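Local coordinates for protein 5'-methylthioadenosine nucleosidase / s-adenosylhomocysteine nucleosidase (PDB 4PR3) that belongs to the nucleosidases of the phosphorylase superfamily and holds an adenine in its ligand pocket, at residues D40-T52 against L207-A219. Sequence-based numbering, arbitrary orientation.
Sequences DAEYGRHLAKLFT and LHVIDEKLAGAVA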
ATOM      1  N   ASP A  40      16.943   5.769  -4.939  1.00 36.28           N
ATOM      2  CA  ASP A  40      18.270   6.348  -4.725  1.00 42.04           C
ATOM      3  C   ASP A  40      18.579   7.517  -5.661  1.00 40.78           C
ATOM      4  O   ASP A  40      19.550   8.246  -5.455  1.00 31.42           O
ATOM      5  CB  ASP A  40      19.354   5.273  -4.858  1.00 42.60           C
ATOM      6  CG  ASP A  40      19.602   4.529  -3.558  1.00 47.89           C
ATOM      7  OD1 ASP A  40      18.856   3.570  -3.264  1.00 46.67           O
ATOM      8  OD2 ASP A  40      20.549   4.901  -2.829  1.00 52.68           O
ATOM      9  N   ALA A  41      17.752   7.691  -6.688  1.00 43.70           N
ATOM     10  CA  ALA A  41      17.945   8.763  -7.658  1.00 41.35           C
ATOM     11  C   ALA A  41      17.740  10.144  -7.035  1.00 42.99           C
ATOM     12  O   ALA A  41      18.409  11.112  -7.404  1.00 46.36           O
ATOM     13  CB  ALA A  41      17.014   8.571  -8.846  1.00 34.17           C
ATOM     14  N   GLU A  42      16.816  10.228  -6.086  1.00 36.71           N
ATOM     15  CA  GLU A  42      16.485  11.499  -5.451  1.00 38.55           C
ATOM     16  C   GLU A  42      17.499  11.888  -4.376  1.00 38.73           C
ATOM     17  O   GLU A  42      17.533  13.035  -3.929  1.00 42.78           O
ATOM     18  CB  GLU A  42      15.087  11.426  -4.831  1.00 40.11           C
ATOM     19  CG  GLU A  42      13.964  11.130  -5.811  1.00 28.29           C
ATOM     20  CD  GLU A  42      12.684  10.743  -5.101  1.00 26.20           C
ATOM     21  OE1 GLU A  42      11.614  11.285  -5.452  1.00 21.98           O
ATOM     22  OE2 GLU A  42      12.750   9.890  -4.189  1.00 29.55           O
ATOM     23  N   TYR A  43      18.329  10.929  -3.974  1.00 36.77           N
ATOM     24  CA  TYR A  43      19.272  11.126  -2.878  1.00 31.16           C
ATOM     25  C   TYR A  43      20.620  11.584  -3.425  1.00 33.11           C
ATOM     26  O   TYR A  43      21.347  10.808  -4.043  1.00 35.18           O
ATOM     27  CB  TYR A  43      19.422   9.809  -2.111  1.00 31.25           C
ATOM     28  CG  TYR A  43      20.288   9.857  -0.873  1.00 30.81           C
ATOM     29  CD1 TYR A  43      20.076  10.808   0.117  1.00 31.08           C
ATOM     30  CD2 TYR A  43      21.296   8.922  -0.675  1.00 28.60           C
ATOM     31  CE1 TYR A  43      20.863  10.840   1.256  1.00 28.02           C
ATOM     32  CE2 TYR A  43      22.082   8.945   0.459  1.00 25.42           C
ATOM     33  CZ  TYR A  43      21.863   9.906   1.418  1.00 27.62           C
ATOM     34  OH  TYR A  43      22.645   9.926   2.549  1.00 30.44           O
ATOM     35  N   GLY A  44      20.950  12.848  -3.179  1.00 34.65           N
ATOM     36  CA  GLY A  44      22.137  13.459  -3.752  1.00 34.41           C
ATOM     37  C   GLY A  44      23.254  13.746  -2.767  1.00 35.50           C
ATOM     38  O   GLY A  44      23.293  13.186  -1.674  1.00 35.97           O
ATOM     39  N   ARG A  45      24.158  14.640  -3.163  1.00 39.42           N
ATOM     40  CA  ARG A  45      25.341  14.972  -2.371  1.00 38.37           C
ATOM     41  C   ARG A  45      25.015  15.774  -1.111  1.00 36.31           C
ATOM     42  O   ARG A  45      25.545  15.494  -0.035  1.00 27.67           O
ATOM     43  CB  ARG A  45      26.351  15.743  -3.224  1.00 37.68           C
ATOM     44  CG  ARG A  45      26.772  15.029  -4.500  1.00 47.26           C
ATOM     45  CD  ARG A  45      27.842  15.809  -5.259  1.00 51.38           C
ATOM     46  NE  ARG A  45      27.347  17.078  -5.788  1.00 51.75           N
ATOM     47  CZ  ARG A  45      27.532  18.259  -5.207  1.00 50.67           C
ATOM     48  NH1 ARG A  45      28.205  18.342  -4.066  1.00 49.75           N
ATOM     49  NH2 ARG A  45      27.044  19.358  -5.766  1.00 48.33           N
ATOM     50  N   HIS A  46      24.153  16.778  -1.254  1.00 37.61           N
ATOM     51  CA  HIS A  46      23.801  17.651  -0.137  1.00 34.47           C
ATOM     52  C   HIS A  46      22.990  16.929   0.941  1.00 31.53           C
ATOM     53  O   HIS A  46      23.189  17.158   2.133  1.00 28.61           O
ATOM     54  CB  HIS A  46      23.036  18.878  -0.631  1.00 38.69           C
ATOM     55  CG  HIS A  46      23.850  19.793  -1.492  1.00 42.02           C
ATOM     56  ND1 HIS A  46      24.043  19.574  -2.839  1.00 42.79           N
ATOM     57  CD2 HIS A  46      24.517  20.933  -1.197  1.00 45.10           C
ATOM     58  CE1 HIS A  46      24.793  20.539  -3.338  1.00 49.74           C
ATOM     59  NE2 HIS A  46      25.096  21.378  -2.362  1.00 52.63           N
ATOM     60  N   LEU A  47      22.075  16.062   0.518  1.00 31.01           N
ATOM     61  CA  LEU A  47      21.291  15.271   1.459  1.00 28.00           C
ATOM     62  C   LEU A  47      22.164  14.221   2.136  1.00 27.86           C
ATOM     63  O   LEU A  47      21.928  13.850   3.286  1.00 25.73           O
ATOM     64  CB  LEU A  47      20.106  14.603   0.757  1.00 29.38           C
ATOM     65  CG  LEU A  47      18.902  15.495   0.444  1.00 24.26           C
ATOM     66  CD1 LEU A  47      17.870  14.744  -0.384  1.00 26.37           C
ATOM     67  CD2 LEU A  47      18.282  16.014   1.732  1.00 20.27           C
ATOM     68  N   ALA A  48      23.176  13.751   1.413  1.00 31.03           N
ATOM     69  CA  ALA A  48      24.096  12.749   1.938  1.00 30.67           C
ATOM     70  C   ALA A  48      24.860  13.274   3.150  1.00 31.01           C
ATOM     71  O   ALA A  48      25.256  12.505   4.027  1.00 30.94           O
ATOM     72  CB  ALA A  48      25.063  12.294   0.855  1.00 25.77           C
ATOM     73  N   LYS A  49      25.063  14.587   3.195  1.00 28.37           N
ATOM     74  CA  LYS A  49      25.731  15.213   4.329  1.00 28.50           C
ATOM     75  C   LYS A  49      24.855  15.190   5.581  1.00 24.21           C
ATOM     76  O   LYS A  49      25.357  15.054   6.695  1.00 22.60           O
ATOM     77  CB  LYS A  49      26.152  16.649   3.990  1.00 25.93           C
ATOM     78  CG  LYS A  49      27.344  16.735   3.040  1.00 32.17           C
ATOM     79  CD  LYS A  49      27.836  18.170   2.851  1.00 35.77           C
ATOM     80  CE  LYS A  49      26.905  18.976   1.952  1.00 47.76           C
ATOM     81  NZ  LYS A  49      27.424  20.349   1.670  1.00 41.55           N
ATOM     82  N   LEU A  50      23.545  15.314   5.389  1.00 24.96           N
ATOM     83  CA  LEU A  50      22.603  15.418   6.505  1.00 19.31           C
ATOM     84  C   LEU A  50      22.198  14.094   7.163  1.00 20.82           C
ATOM     85  O   LEU A  50      22.115  14.015   8.386  1.00 20.45           O
ATOM     86  CB  LEU A  50      21.358  16.195   6.073  1.00 19.09           C
ATOM     87  CG  LEU A  50      21.634  17.612   5.564  1.00 20.55           C
ATOM     88  CD1 LEU A  50      20.377  18.233   4.988  1.00 19.32           C
ATOM     89  CD2 LEU A  50      22.199  18.476   6.675  1.00 19.33           C
ATOM     90  N   PHE A  51      21.939  13.061   6.363  1.00 22.23           N
ATOM     91  CA  PHE A  51      21.439  11.802   6.915  1.00 19.79           C
ATOM     92  C   PHE A  51      21.628  10.596   6.000  1.00 23.63           C
ATOM     93  O   PHE A  51      22.070  10.726   4.857  1.00 24.59           O
ATOM     94  CB  PHE A  51      19.948  11.936   7.237  1.00 19.37           C
ATOM     95  CG  PHE A  51      19.109  12.349   6.060  1.00 18.88           C
ATOM     96  CD1 PHE A  51      18.648  11.409   5.152  1.00 20.86           C
ATOM     97  CD2 PHE A  51      18.783  13.680   5.860  1.00 18.42           C
ATOM     98  CE1 PHE A  51      17.884  11.791   4.062  1.00 22.19           C
ATOM     99  CE2 PHE A  51      18.021  14.068   4.774  1.00 17.00           C
ATOM    100  CZ  PHE A  51      17.568  13.122   3.875  1.00 18.84           C
ATOM    101  N   THR A  52      21.266   9.424   6.519  1.00 21.03           N
ATOM    102  CA  THR A  52      21.196   8.198   5.729  1.00 21.97           C
ATOM    103  C   THR A  52      19.757   7.689   5.706  1.00 21.30           C
ATOM    104  O   THR A  52      19.234   7.243   6.729  1.00 16.70           O
ATOM    105  CB  THR A  52      22.108   7.093   6.294  1.00 25.83           C
ATOM    106  OG1 THR A  52      23.440   7.596   6.449  1.00 24.34           O
ATOM    107  CG2 THR A  52      22.128   5.892   5.357  1.00 20.90           C
ATOM    108  N   LEU A 207      17.135  17.098 -10.486  1.00 51.28           N
ATOM    109  CA  LEU A 207      17.325  16.644  -9.115  1.00 50.18           C
ATOM    110  C   LEU A 207      18.529  17.273  -8.401  1.00 47.98           C
ATOM    111  O   LEU A 207      18.539  17.363  -7.174  1.00 48.80           O
ATOM    112  CB  LEU A 207      17.460  15.118  -9.091  1.00 51.84           C
ATOM    113  CG  LEU A 207      16.309  14.294  -9.680  1.00 54.97           C
ATOM    114  CD1 LEU A 207      16.643  12.806  -9.674  1.00 51.46           C
ATOM    115  CD2 LEU A 207      15.019  14.555  -8.917  1.00 42.15           C
ATOM    116  N   HIS A 208      19.541  17.691  -9.157  1.00 50.04           N
ATOM    117  CA  HIS A 208      20.691  18.379  -8.569  1.00 53.49           C
ATOM    118  C   HIS A 208      20.232  19.607  -7.789  1.00 49.80           C
ATOM    119  O   HIS A 208      20.702  19.864  -6.681  1.00 50.61           O
ATOM    120  CB  HIS A 208      21.702  18.789  -9.645  1.00 54.64           C
ATOM    121  CG  HIS A 208      22.917  19.478  -9.101  1.00 60.68           C
ATOM    122  ND1 HIS A 208      22.917  20.805  -8.721  1.00 57.79           N
ATOM    123  CD2 HIS A 208      24.173  19.025  -8.875  1.00 58.84           C
ATOM    124  CE1 HIS A 208      24.118  21.137  -8.283  1.00 54.38           C
ATOM    125  NE2 HIS A 208      24.900  20.076  -8.366  1.00 56.27           N
ATOM    126  N   VAL A 209      19.306  20.359  -8.377  1.00 51.14           N
ATOM    127  CA  VAL A 209      18.742  21.529  -7.720  1.00 46.63           C
ATOM    128  C   VAL A 209      17.778  21.088  -6.622  1.00 38.62           C
ATOM    129  O   VAL A 209      17.733  21.685  -5.544  1.00 33.02           O
ATOM    130  CB  VAL A 209      17.999  22.433  -8.723  1.00 42.89           C
ATOM    131  CG1 VAL A 209      17.600  23.744  -8.063  1.00 38.41           C
ATOM    132  CG2 VAL A 209      18.866  22.691  -9.944  1.00 40.50           C
ATOM    133  N   ILE A 210      17.017  20.035  -6.904  1.00 38.40           N
ATOM    134  CA  ILE A 210      16.062  19.484  -5.948  1.00 34.52           C
ATOM    135  C   ILE A 210      16.772  19.011  -4.684  1.00 34.88           C
ATOM    136  O   ILE A 210      16.317  19.284  -3.573  1.00 30.17           O
ATOM    137  CB  ILE A 210      15.258  18.314  -6.557  1.00 35.63           C
ATOM    138  CG1 ILE A 210      14.522  18.769  -7.819  1.00 38.74           C
ATOM    139  CG2 ILE A 210      14.270  17.750  -5.548  1.00 25.95           C
ATOM    140  CD1 ILE A 210      13.435  19.792  -7.559  1.00 28.45           C
ATOM    141  N   ASP A 211      17.893  18.316  -4.861  1.00 37.71           N
ATOM    142  CA  ASP A 211      18.683  17.801  -3.743  1.00 32.15           C
ATOM    143  C   ASP A 211      19.230  18.910  -2.841  1.00 33.66           C
ATOM    144  O   ASP A 211      19.292  18.751  -1.623  1.00 30.86           O
ATOM    145  CB  ASP A 211      19.825  16.920  -4.258  1.00 36.86           C
ATOM    146  CG  ASP A 211      20.955  16.770  -3.250  1.00 41.77           C
ATOM    147  OD1 ASP A 211      20.797  15.998  -2.281  1.00 40.18           O
ATOM    148  OD2 ASP A 211      22.008  17.418  -3.435  1.00 45.47           O
ATOM    149  N   GLU A 212      19.621  20.030  -3.439  1.00 36.87           N
ATOM    150  CA  GLU A 212      20.170  21.145  -2.673  1.00 35.85           C
ATOM    151  C   GLU A 212      19.083  21.909  -1.915  1.00 28.51           C
ATOM    152  O   GLU A 212      19.272  22.304  -0.764  1.00 25.71           O
ATOM    153  CB  GLU A 212      20.952  22.093  -3.584  1.00 39.17           C
ATOM    154  CG  GLU A 212      21.560  23.287  -2.862  1.00 47.98           C
ATOM    155  CD  GLU A 212      22.353  24.191  -3.787  1.00 62.80           C
ATOM    156  OE1 GLU A 212      22.813  23.707  -4.845  1.00 64.82           O
ATOM    157  OE2 GLU A 212      22.513  25.386  -3.460  1.00 60.82           O
ATOM    158  N   LYS A 213      17.942  22.115  -2.562  1.00 29.40           N
ATOM    159  CA  LYS A 213      16.831  22.818  -1.928  1.00 26.48           C
ATOM    160  C   LYS A 213      16.159  21.956  -0.864  1.00 21.68           C
ATOM    161  O   LYS A 213      15.647  22.468   0.128  1.00 21.99           O
ATOM    162  CB  LYS A 213      15.815  23.275  -2.976  1.00 24.14           C
ATOM    163  CG  LYS A 213      16.313  24.411  -3.856  1.00 23.78           C
ATOM    164  CD  LYS A 213      15.300  24.760  -4.932  1.00 27.45           C
ATOM    165  CE  LYS A 213      15.749  25.957  -5.758  1.00 30.93           C
ATOM    166  NZ  LYS A 213      15.762  27.220  -4.967  1.00 34.15           N
ATOM    167  N   LEU A 214      16.170  20.645  -1.077  1.00 23.43           N
ATOM    168  CA  LEU A 214      15.618  19.702  -0.113  1.00 19.93           C
ATOM    169  C   LEU A 214      16.490  19.652   1.140  1.00 20.27           C
ATOM    170  O   LEU A 214      15.990  19.494   2.255  1.00 16.49           O
ATOM    171  CB  LEU A 214      15.517  18.312  -0.739  1.00 19.31           C
ATOM    172  CG  LEU A 214      14.192  17.560  -0.636  1.00 18.75           C
ATOM    173  CD1 LEU A 214      13.027  18.484  -0.907  1.00 14.30           C
ATOM    174  CD2 LEU A 214      14.181  16.398  -1.618  1.00 18.27           C
ATOM    175  N   ALA A 215      17.799  19.782   0.950  1.00 19.69           N
ATOM    176  CA  ALA A 215      18.730  19.781   2.069  1.00 19.44           C
ATOM    177  C   ALA A 215      18.548  21.050   2.899  1.00 18.14           C
ATOM    178  O   ALA A 215      18.655  21.027   4.125  1.00 15.65           O
ATOM    179  CB  ALA A 215      20.160  19.656   1.570  1.00 18.15           C
ATOM    180  N   GLY A 216      18.268  22.158   2.222  1.00 16.32           N
ATOM    181  CA  GLY A 216      17.997  23.409   2.900  1.00 15.18           C
ATOM    182  C   GLY A 216      16.757  23.304   3.764  1.00 15.10           C
ATOM    183  O   GLY A 216      16.726  23.805   4.886  1.00 14.04           O
ATOM    184  N   ALA A 217      15.732  22.637   3.243  1.00 14.88           N
ATOM    185  CA  ALA A 217      14.495  22.432   3.987  1.00 13.83           C
ATOM    186  C   ALA A 217      14.719  21.529   5.194  1.00 11.22           C
ATOM    187  O   ALA A 217      14.175  21.775   6.268  1.00 12.99           O
ATOM    188  CB  ALA A 217      13.421  21.853   3.083  1.00 13.30           C
ATOM    189  N   VAL A 218      15.522  20.484   5.012  1.00 12.48           N
ATOM    190  CA  VAL A 218      15.826  19.547   6.090  1.00 11.52           C
ATOM    191  C   VAL A 218      16.519  20.262   7.242  1.00 11.06           C
ATOM    192  O   VAL A 218      16.196  20.033   8.409  1.00 13.21           O
ATOM    193  CB  VAL A 218      16.680  18.357   5.588  1.00 13.23           C
ATOM    194  CG1 VAL A 218      17.287  17.588   6.750  1.00 11.37           C
ATOM    195  CG2 VAL A 218      15.841  17.437   4.717  1.00 11.77           C
ATOM    196  N   ALA A 219      17.458  21.141   6.905  1.00 10.36           N
ATOM    197  CA  ALA A 219      18.133  21.973   7.894  1.00 10.94           C
ATOM    198  C   ALA A 219      17.141  22.787   8.731  1.00 11.76           C
ATOM    199  O   ALA A 219      17.306  22.923   9.944  1.00 12.32           O
ATOM    200  CB  ALA A 219      19.134  22.890   7.218  1.00  8.42           C
TER
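The carboxylate of D211, on the C-terminal helix of this phosphorylase-superfamily fold, illustrates how one buried acid can grip several backbone N-H groups, those of G44, H46 and L47, about the beginning of the short, weakly bonded helix 45-50. D211 OD2 accepts two bonds from H46: the backbone N of H46, 3.1 Å away, donates to the syn lone pair of this oxygen, while H46 ND1, 3.0 Å away, meets it nearly along the C-O axis and close to the imidazole plane. D211 OD1 takes the backbone N of L47 at 3.1 Å, with a weak bond from the N of G44 besides. Three regular N-H donors and one weak one thus share the two oxygens, an arrangement that probably favours the ionised acid. With chi1 at 159°, D211 CG lies beside the carbonyl carbon and the carboxylate faces 44-47.

E212 flanks the same imidazole, its CB lying over one face, 4.1 Å from the ring centroid of H46. L47 fits as a knob among D211, L214, A215 and V218. At the far end, L50 CD1 packs 3.6 Å from V218 CG1, with the edge of the F51 ring bringing CE2 within 4.0 Å of V218 CG2. The axes of 45-50 and 207-219 diverge by 29°.

Beneath, L214, V218 and F51 touch L87 of strand 83-91, and F51 also stacks on Y35, so both segments rest on the central sheet. Nearby, E42 OE1 is hydrogen-bonded to the backbone N of S89, a residue of the adenine pocket.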